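Local coordinates for Exo-poly-alpha-D-galacturonosidase (Thermotoga maritima, PDB 3JUR), which probably hydrolyses the alpha-linked galacturonate chains of pectin from their ends, as a tetrameric family 28 glycosidase of a heat-loving bacterium, at residues K77-L82 against C122-I127; S303-G308 against G336-I341; F377-K382 against I405-I410. One frame throughout, in Å; residues are numbered along the deposited sequence.

Contact 1: K77-L82 against C122-I127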
loop_
_atom_site.group_PDB
_atom_site.type_symbol
_atom_site.label_atom_id
_atom_site.label_comp_id
_atom_site.label_asym_id
_atom_site.label_seq_id
_atom_site.Cartn_x
_atom_site.Cartn_y
_atom_site.Cartn_z
ATOM N N LYS D 77 -22.938 -12.976 -51.986
ATOM C CA LYS D 77 -23.827 -14.133 -51.985
ATOM C C LYS D 77 -23.105 -15.267 -51.270
ATOM O O LYS D 77 -21.924 -15.135 -50.943
ATOM C CB LYS D 77 -24.227 -14.522 -53.414
ATOM C CG LYS D 77 -24.994 -13.428 -54.161
ATOM C CD LYS D 77 -25.427 -13.862 -55.544
ATOM C CE LYS D 77 -26.009 -12.687 -56.317
ATOM N NZ LYS D 77 -26.764 -13.135 -57.516
ATOM N N SER D 78 -23.815 -16.361 -51.002
ATOM C CA SER D 78 -23.230 -17.540 -50.363
ATOM C C SER D 78 -22.004 -18.080 -51.105
ATOM O O SER D 78 -21.965 -18.067 -52.340
ATOM C CB SER D 78 -24.279 -18.645 -50.237
ATOM O OG SER D 78 -25.183 -18.367 -49.186
ATOM N N ASN D 79 -21.014 -18.544 -50.340
ATOM C CA ASN D 79 -19.799 -19.188 -50.880
ATOM C C ASN D 79 -18.837 -18.243 -51.599
ATOM O O ASN D 79 -18.029 -18.674 -52.434
ATOM C CB ASN D 79 -20.152 -20.390 -51.774
ATOM C CG ASN D 79 -20.993 -21.420 -51.054
ATOM O OD1 ASN D 79 -20.618 -21.914 -49.986
ATOM N ND2 ASN D 79 -22.139 -21.746 -51.628
ATOM N N ILE D 80 -18.922 -16.960 -51.253
ATOM C CA ILE D 80 -18.105 -15.918 -51.871
ATOM C C ILE D 80 -17.071 -15.350 -50.898
ATOM O O ILE D 80 -17.403 -14.961 -49.765
ATOM C CB ILE D 80 -18.984 -14.763 -52.447
ATOM C CG1 ILE D 80 -19.959 -15.281 -53.520
ATOM C CG2 ILE D 80 -18.121 -13.611 -52.988
ATOM C CD1 ILE D 80 -19.318 -15.918 -54.755
ATOM N N GLU D 81 -15.819 -15.319 -51.350
ATOM C CA GLU D 81 -14.749 -14.626 -50.643
ATOM C C GLU D 81 -14.354 -13.371 -51.417
ATOM O O GLU D 81 -13.946 -13.449 -52.580
ATOM C CB GLU D 81 -13.536 -15.542 -50.459
ATOM C CG GLU D 81 -12.348 -14.905 -49.720
ATOM C CD GLU D 81 -11.108 -15.790 -49.728
ATOM O OE1 GLU D 81 -11.247 -17.016 -49.521
ATOM O OE2 GLU D 81 -9.993 -15.268 -49.939
ATOM N N LEU D 82 -14.499 -12.216 -50.776
ATOM C CA LEU D 82 -14.047 -10.961 -51.352
ATOM C C LEU D 82 -12.603 -10.700 -50.906
ATOM O O LEU D 82 -12.359 -10.323 -49.759
ATOM C CB LEU D 82 -14.985 -9.824 -50.932
ATOM C CG LEU D 82 -14.744 -8.398 -51.440
ATOM C CD1 LEU D 82 -14.905 -8.276 -52.966
ATOM C CD2 LEU D 82 -15.667 -7.419 -50.712
ATOM N N CYS D 122 -27.068 -15.524 -46.020
ATOM C CA CYS D 122 -25.991 -16.190 -46.744
ATOM C C CYS D 122 -25.206 -17.140 -45.849
ATOM O O CYS D 122 -25.242 -17.039 -44.617
ATOM C CB CYS D 122 -25.038 -15.157 -47.350
ATOM S SG CYS D 122 -25.736 -14.198 -48.717
ATOM N N GLU D 123 -24.471 -18.038 -46.492
ATOM C CA GLU D 123 -23.673 -19.040 -45.814
ATOM C C GLU D 123 -22.283 -19.068 -46.450
ATOM O O GLU D 123 -22.161 -18.922 -47.669
ATOM C CB GLU D 123 -24.360 -20.388 -45.984
ATOM C CG GLU D 123 -23.779 -21.540 -45.200
ATOM C CD GLU D 123 -24.559 -22.824 -45.438
ATOM O OE1 GLU D 123 -24.909 -23.110 -46.607
ATOM O OE2 GLU D 123 -24.828 -23.541 -44.453
ATOM N N ASN D 124 -21.246 -19.251 -45.629
ATOM C CA ASN D 124 -19.852 -19.355 -46.093
ATOM C C ASN D 124 -19.401 -18.123 -46.876
ATOM O O ASN D 124 -19.178 -18.186 -48.089
ATOM C CB ASN D 124 -19.626 -20.631 -46.928
ATOM C CG ASN D 124 -20.205 -21.874 -46.273
ATOM O OD1 ASN D 124 -20.074 -22.077 -45.067
ATOM N ND2 ASN D 124 -20.851 -22.715 -47.074
ATOM N N VAL D 125 -19.293 -17.000 -46.178
ATOM C CA VAL D 125 -18.947 -15.731 -46.800
ATOM C C VAL D 125 -17.719 -15.150 -46.101
ATOM O O VAL D 125 -17.637 -15.167 -44.874
ATOM C CB VAL D 125 -20.148 -14.747 -46.776
ATOM C CG1 VAL D 125 -19.748 -13.385 -47.325
ATOM C CG2 VAL D 125 -21.313 -15.302 -47.598
ATOM N N ALA D 126 -16.752 -14.665 -46.878
ATOM C CA ALA D 126 -15.505 -14.158 -46.302
ATOM C C ALA D 126 -15.035 -12.857 -46.936
ATOM O O ALA D 126 -15.248 -12.621 -48.128
ATOM C CB ALA D 126 -14.409 -15.214 -46.389
ATOM N N ILE D 127 -14.414 -12.007 -46.119
ATOM C CA ILE D 127 -13.690 -10.838 -46.613
ATOM C C ILE D 127 -12.248 -10.951 -46.121
ATOM O O ILE D 127 -11.997 -10.942 -44.917
ATOM C CB ILE D 127 -14.337 -9.520 -46.143
ATOM C CG1 ILE D 127 -15.768 -9.400 -46.693
ATOM C CG2 ILE D 127 -13.479 -8.320 -46.552
ATOM C CD1 ILE D 127 -16.634 -8.373 -45.957
#
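The hydroxyl OG of Ser78 takes the backbone N-H of Glu123, N to OG 2.8 Å, a side-chain oxygen, not a carbonyl, accepting this main-chain proton. OG lies beside its own backbone N (chi1 -76°); its CB rests near Glu123 O, while OG also lies close to Cys122 CA. Serine suits the spot because it is short enough to stay at the backbone. One residue on, Asn79 N donates to Glu123 O at 2.9 Å. Asn79 and Asn124 form part of an asparagine ladder: the two amides run side by side in the same direction, their planes 33° apart, and Asn124 ND2 gives a nearly straight bond of 3.0 Å to Asn79 OD1. The donor's partner lies in the amide plane of Asn124, whose OD1 continues the row to Asn200. Both residues have positive phi, a conformation asparagine tolerates well, and Asn79 belongs to a type II turn. Beside the turn, Val125 CG2 lies 3.4 Å from Lys77 O, while the sulfur of Cys122 packs against Lys77 CA. Past the corner the pairing is regular and parallel, the strand axes 8° apart: Ala126 N donates to Ile80 O, and Leu82 N to Ala126 O at 2.8 Å. The methyl of Ala126 meets Glu81 CG at 3.9 Å, on the face away from Leu82 and Ile127. Residues 80-82 are thus hemmed between strand 60-64 and strand 125-128; helix 44-57 packs on Ile80 and Leu82 and receives Lys77 at Glu52, and Ile127 leans on strand 193-196.

Contact 2: S303-G308 against G336-I341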
loop_
_atom_site.group_PDB
_atom_site.type_symbol
_atom_site.label_atom_id
_atom_site.label_comp_id
_atom_site.label_asym_id
_atom_site.label_seq_id
_atom_site.Cartn_x
_atom_site.Cartn_y
_atom_site.Cartn_z
ATOM N N SER D 303 -26.121 -0.488 -25.371
ATOM C CA SER D 303 -27.298 -0.509 -24.490
ATOM C C SER D 303 -28.443 -1.343 -25.058
ATOM O O SER D 303 -29.409 -1.648 -24.357
ATOM C CB SER D 303 -27.799 0.911 -24.259
ATOM O OG SER D 303 -28.472 1.397 -25.414
ATOM N N GLU D 304 -28.339 -1.686 -26.337
ATOM C CA GLU D 304 -29.357 -2.494 -26.984
ATOM C C GLU D 304 -29.087 -3.960 -26.651
ATOM O O GLU D 304 -28.499 -4.684 -27.440
ATOM C CB GLU D 304 -29.368 -2.255 -28.494
ATOM C CG GLU D 304 -29.547 -0.783 -28.898
ATOM C CD GLU D 304 -28.232 -0.063 -29.188
ATOM O OE1 GLU D 304 -27.195 -0.395 -28.572
ATOM O OE2 GLU D 304 -28.235 0.842 -30.043
ATOM N N MET D 305 -29.523 -4.381 -25.468
ATOM C CA MET D 305 -29.295 -5.745 -25.006
ATOM C C MET D 305 -30.610 -6.416 -24.590
ATOM O O MET D 305 -30.613 -7.350 -23.779
ATOM C CB MET D 305 -28.258 -5.769 -23.863
ATOM C CG MET D 305 -28.402 -4.646 -22.824
ATOM S SD MET D 305 -30.072 -4.488 -22.153
ATOM C CE MET D 305 -30.018 -5.751 -20.888
ATOM N N SER D 306 -31.718 -5.947 -25.167
ATOM C CA SER D 306 -33.062 -6.411 -24.797
ATOM C C SER D 306 -33.303 -7.898 -25.076
ATOM O O SER D 306 -34.200 -8.502 -24.496
ATOM C CB SER D 306 -34.130 -5.574 -25.506
ATOM O OG SER D 306 -34.044 -4.214 -25.113
ATOM N N GLY D 307 -32.511 -8.474 -25.977
ATOM C CA GLY D 307 -32.584 -9.902 -26.271
ATOM C C GLY D 307 -31.742 -10.732 -25.319
ATOM O O GLY D 307 -31.841 -11.961 -25.306
ATOM N N GLY D 308 -30.922 -10.058 -24.514
ATOM C CA GLY D 308 -30.004 -10.722 -23.594
ATOM C C GLY D 308 -28.585 -10.771 -24.138
ATOM O O GLY D 308 -28.374 -10.815 -25.354
ATOM N N GLY D 336 -34.512 -7.581 -20.719
ATOM C CA GLY D 336 -33.406 -8.471 -21.059
ATOM C C GLY D 336 -32.432 -8.667 -19.914
ATOM O O GLY D 336 -32.780 -8.461 -18.741
ATOM N N TYR D 337 -31.209 -9.067 -20.257
ATOM C CA TYR D 337 -30.174 -9.351 -19.264
ATOM C C TYR D 337 -28.765 -9.131 -19.815
ATOM O O TYR D 337 -28.552 -9.132 -21.029
ATOM C CB TYR D 337 -30.314 -10.786 -18.717
ATOM C CG TYR D 337 -30.261 -11.864 -19.782
ATOM C CD1 TYR D 337 -29.034 -12.367 -20.230
ATOM C CD2 TYR D 337 -31.433 -12.375 -20.347
ATOM C CE1 TYR D 337 -28.974 -13.352 -21.211
ATOM C CE2 TYR D 337 -31.382 -13.364 -21.338
ATOM C CZ TYR D 337 -30.141 -13.845 -21.759
ATOM O OH TYR D 337 -30.065 -14.816 -22.731
ATOM N N MET D 338 -27.823 -8.912 -18.906
ATOM C CA MET D 338 -26.394 -9.022 -19.176
ATOM C C MET D 338 -25.842 -9.847 -18.033
ATOM O O MET D 338 -26.006 -9.484 -16.863
ATOM C CB MET D 338 -25.718 -7.640 -19.233
ATOM C CG MET D 338 -26.272 -6.731 -20.327
ATOM S SD MET D 338 -25.485 -5.114 -20.418
ATOM C CE MET D 338 -26.202 -4.313 -18.993
ATOM N N GLU D 339 -25.231 -10.984 -18.359
ATOM C CA GLU D 339 -24.746 -11.905 -17.329
ATOM C C GLU D 339 -23.662 -12.849 -17.833
ATOM O O GLU D 339 -23.600 -13.144 -19.026
ATOM C CB GLU D 339 -25.900 -12.709 -16.710
ATOM C CG GLU D 339 -26.628 -13.637 -17.656
ATOM C CD GLU D 339 -27.700 -14.454 -16.951
ATOM O OE1 GLU D 339 -28.260 -13.970 -15.943
ATOM O OE2 GLU D 339 -27.989 -15.581 -17.410
ATOM N N ASN D 340 -22.831 -13.328 -16.908
ATOM C CA ASN D 340 -21.693 -14.174 -17.240
ATOM C C ASN D 340 -20.776 -13.485 -18.246
ATOM O O ASN D 340 -20.546 -13.990 -19.357
ATOM C CB ASN D 340 -22.148 -15.555 -17.741
ATOM C CG ASN D 340 -22.172 -16.599 -16.643
ATOM O OD1 ASN D 340 -21.899 -16.307 -15.477
ATOM N ND2 ASN D 340 -22.475 -17.839 -17.018
ATOM N N ILE D 341 -20.298 -12.305 -17.858
ATOM C CA ILE D 341 -19.360 -11.532 -18.657
ATOM C C ILE D 341 -18.005 -11.638 -17.959
ATOM O O ILE D 341 -17.886 -11.332 -16.762
ATOM C CB ILE D 341 -19.793 -10.030 -18.791
ATOM C CG1 ILE D 341 -21.284 -9.901 -19.142
ATOM C CG2 ILE D 341 -18.907 -9.288 -19.823
ATOM C CD1 ILE D 341 -21.705 -10.516 -20.502
#
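Met305 has CG between its backbone N and carbonyl carbon (chi1 41°) and bends again at chi2 and chi3, which brings its CE to 3.6 Å from the backbone N of Tyr337 while CG stays against Met338. Tyr337 likewise has CG in that position (chi1 57°), a rotamer that swings the ring back over the 303-308 loop although its CB starts out away from it. There the alpha carbon of Gly308 sits almost on the ring normal, 8° off it and 3.5 Å from the centroid of the Tyr337 ring, a CH-pi contact with the middle of the face. Glycine is required: a beta carbon would run into Tyr337 CZ, and the backbone angles of Gly308 would also press it against the preceding carbonyl. The same alpha carbon makes a CH...O contact of 3.3 Å with Tyr337 O, so backbone and ring grasp it together. At Gly336 a beta carbon would clash with the carbonyl oxygens of Met305 and Ser306, and positive phi also suits glycine. Met305 and Met338 cross at about a right angle, with Met305 CG 3.8 Å from Met338 SD; their flexible, unbranched chains can follow such an irregular surface. Inside the loop, Gly308 N donates to Met305 O at 2.8 Å and closes a type I turn. Ser306 OG is held by Arg334 O. This glycine-rich turn leads into strand 309-320, and its packing joins the loop before that strand to the start of strand 337-349, the next coil of the right-handed parallel beta-helix characteristic of family 28 glycosidases.

Contact 3: F377-K382 against I405-I410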
loop_
_atom_site.group_PDB
_atom_site.type_symbol
_atom_site.label_atom_id
_atom_site.label_comp_id
_atom_site.label_asym_id
_atom_site.label_seq_id
_atom_site.Cartn_x
_atom_site.Cartn_y
_atom_site.Cartn_z
ATOM N N PHE D 377 -17.296 -10.705 -14.030
ATOM C CA PHE D 377 -16.047 -11.123 -13.409
ATOM C C PHE D 377 -14.849 -10.463 -14.079
ATOM O O PHE D 377 -14.629 -10.601 -15.292
ATOM C CB PHE D 377 -15.930 -12.659 -13.423
ATOM C CG PHE D 377 -17.149 -13.356 -12.882
ATOM C CD1 PHE D 377 -17.339 -13.491 -11.508
ATOM C CD2 PHE D 377 -18.127 -13.847 -13.744
ATOM C CE1 PHE D 377 -18.488 -14.116 -11.001
ATOM C CE2 PHE D 377 -19.275 -14.477 -13.249
ATOM C CZ PHE D 377 -19.453 -14.608 -11.872
ATOM N N VAL D 378 -14.105 -9.706 -13.275
ATOM C CA VAL D 378 -12.887 -9.063 -13.713
ATOM C C VAL D 378 -11.769 -9.758 -12.948
ATOM O O VAL D 378 -11.768 -9.808 -11.711
ATOM C CB VAL D 378 -12.884 -7.537 -13.429
ATOM C CG1 VAL D 378 -11.537 -6.917 -13.816
ATOM C CG2 VAL D 378 -14.009 -6.830 -14.180
ATOM N N LYS D 379 -10.821 -10.324 -13.678
ATOM C CA LYS D 379 -9.719 -11.006 -13.023
ATOM C C LYS D 379 -8.428 -10.683 -13.740
ATOM O O LYS D 379 -8.370 -10.700 -14.981
ATOM C CB LYS D 379 -9.981 -12.517 -12.973
ATOM C CG LYS D 379 -8.743 -13.373 -12.785
ATOM C CD LYS D 379 -8.692 -14.028 -11.446
ATOM C CE LYS D 379 -9.466 -15.319 -11.446
ATOM N NZ LYS D 379 -9.124 -16.148 -10.258
ATOM N N ASN D 380 -7.392 -10.394 -12.959
ATOM C CA ASN D 380 -6.065 -10.065 -13.501
ATOM C C ASN D 380 -6.085 -8.873 -14.458
ATOM O O ASN D 380 -5.485 -8.911 -15.534
ATOM C CB ASN D 380 -5.400 -11.294 -14.151
ATOM C CG ASN D 380 -3.897 -11.128 -14.320
ATOM O OD1 ASN D 380 -3.236 -10.495 -13.495
ATOM N ND2 ASN D 380 -3.349 -11.699 -15.396
ATOM N N LEU D 381 -6.796 -7.820 -14.056
ATOM C CA LEU D 381 -6.762 -6.551 -14.774
ATOM C C LEU D 381 -5.631 -5.697 -14.226
ATOM O O LEU D 381 -5.437 -5.595 -13.009
ATOM C CB LEU D 381 -8.107 -5.811 -14.669
ATOM C CG LEU D 381 -8.211 -4.332 -15.097
ATOM C CD1 LEU D 381 -7.981 -4.165 -16.608
ATOM C CD2 LEU D 381 -9.556 -3.749 -14.686
ATOM N N LYS D 382 -4.858 -5.115 -15.133
ATOM C CA LYS D 382 -3.863 -4.127 -14.765
ATOM C C LYS D 382 -4.239 -2.849 -15.492
ATOM O O LYS D 382 -4.311 -2.821 -16.738
ATOM C CB LYS D 382 -2.458 -4.604 -15.128
ATOM C CG LYS D 382 -2.044 -5.859 -14.356
ATOM C CD LYS D 382 -0.618 -6.251 -14.638
ATOM C CE LYS D 382 -0.451 -7.767 -14.731
ATOM N NZ LYS D 382 -1.091 -8.501 -13.615
ATOM N N ILE D 405 -14.252 -8.561 -8.656
ATOM C CA ILE D 405 -12.975 -8.087 -9.174
ATOM C C ILE D 405 -11.861 -8.711 -8.330
ATOM O O ILE D 405 -11.843 -8.570 -7.105
ATOM C CB ILE D 405 -12.889 -6.541 -9.146
ATOM C CG1 ILE D 405 -14.063 -5.937 -9.925
ATOM C CG2 ILE D 405 -11.555 -6.064 -9.717
ATOM C CD1 ILE D 405 -14.244 -4.449 -9.746
ATOM N N SER D 406 -10.938 -9.420 -8.980
ATOM C CA SER D 406 -9.897 -10.122 -8.243
ATOM C C SER D 406 -8.542 -10.088 -8.934
ATOM O O SER D 406 -8.460 -9.917 -10.160
ATOM C CB SER D 406 -10.326 -11.557 -7.952
ATOM O OG SER D 406 -10.668 -12.204 -9.159
ATOM N N ASP D 407 -7.486 -10.240 -8.134
ATOM C CA ASP D 407 -6.104 -10.237 -8.631
ATOM C C ASP D 407 -5.851 -9.045 -9.561
ATOM O O ASP D 407 -5.285 -9.198 -10.643
ATOM C CB ASP D 407 -5.790 -11.550 -9.357
ATOM C CG ASP D 407 -6.047 -12.778 -8.497
ATOM O OD1 ASP D 407 -6.017 -12.673 -7.248
ATOM O OD2 ASP D 407 -6.259 -13.865 -9.078
ATOM N N THR D 408 -6.290 -7.866 -9.133
ATOM C CA THR D 408 -6.373 -6.699 -10.010
ATOM C C THR D 408 -5.694 -5.479 -9.380
ATOM O O THR D 408 -5.787 -5.261 -8.168
ATOM C CB THR D 408 -7.860 -6.420 -10.387
ATOM O OG1 THR D 408 -8.297 -7.419 -11.320
ATOM C CG2 THR D 408 -8.066 -5.027 -11.000
ATOM N N ILE D 409 -5.001 -4.710 -10.216
ATOM C CA ILE D 409 -4.316 -3.493 -9.804
ATOM C C ILE D 409 -4.822 -2.344 -10.667
ATOM O O ILE D 409 -4.730 -2.405 -11.894
ATOM C CB ILE D 409 -2.774 -3.607 -9.960
ATOM C CG1 ILE D 409 -2.240 -4.844 -9.223
ATOM C CG2 ILE D 409 -2.072 -2.327 -9.438
ATOM C CD1 ILE D 409 -0.809 -5.231 -9.573
ATOM N N ILE D 410 -5.356 -1.305 -10.027
ATOM C CA ILE D 410 -5.752 -0.074 -10.729
ATOM C C ILE D 410 -5.092 1.122 -10.047
ATOM O O ILE D 410 -5.276 1.340 -8.845
ATOM C CB ILE D 410 -7.296 0.117 -10.793
ATOM C CG1 ILE D 410 -7.970 -1.097 -11.439
ATOM C CG2 ILE D 410 -7.652 1.410 -11.556
ATOM C CD1 ILE D 410 -9.467 -1.127 -11.284
HETATM O O HOH W 1 -12.793 -12.173 -10.709
HETATM O O HOH W 2 -3.268 -7.859 -11.871
#
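The two segments run parallel and turn the same corner together, with Val378 N-terminal to it paired with Ile405, and Lys382 beyond it paired with Ile409. Regular bonds hold both arms: Ser406 N donates to Val378 O, and Ile409 N to Leu381 O at 3.0 Å. At the corner itself the side chain of Thr408 replaces a carbonyl. Its OG1, beside the backbone N at chi1 -73°, accepts from Leu381 N at 3.1 Å and donates within its own segment to Ser406 O at 2.8 Å, reaching that oxygen from above the carbonyl plane. Ser406 O also receives Asn380 N, so two donors grip it. Threonine suits the place because CG2, the other branch, packs on Leu381 CB at 3.8 Å. An alanine at Thr408 would remove both OG1 and CG2, and is likely to deprive Leu381 N of its acceptor and open a gap beside the leucine. On the inner face Val378 and Ile405 lie side by side, CB to CG1 4.0 Å, and beyond the corner Leu381 CD2 meets Ile410 CD1. The face that carries Lys379 and Ser406 is largely polar near the corner. Lys379, bent at chi2 and chi3, lays CD 3.4 Å from Asp407 OD2, but its NZ makes only a long salt bridge to that oxygen and has Glu5 as its stronger partner. Asn380 and Asp407, both with positive phi, bond to Asp345 and Asn428 respectively, while Lys382 NZ donates to Asn380 OD1 at 2.9 Å. One water links Val378 O with Ser406 OG; another joins Lys382 NZ to Asp407 O. Stacked corners of this kind, repeated coil upon coil, are a hallmark of the parallel beta-helix.

How the contacts relate
The three contacts follow one another along the chain without nesting or crossing. Contact 1 closes a loop of 39 residues near the N-terminal end of the beta-helix, next to helix 44-57. Contact 2, farther along, closes a loop of 27 residues, bringing the loop before strand 309-320 onto the start of strand 337-349. Contact 3 then closes 22 residues and lies across the chain's centre from contact 1, about 40 Å between centres, where Lys382 and Ile409 also pack against a second subunit. Contacts 2 and 3 touch: strands 337-349 and 372-379 are neighbours, and Ile341 O lies 2.9 Å from Phe377 N, probably hydrogen-bonded.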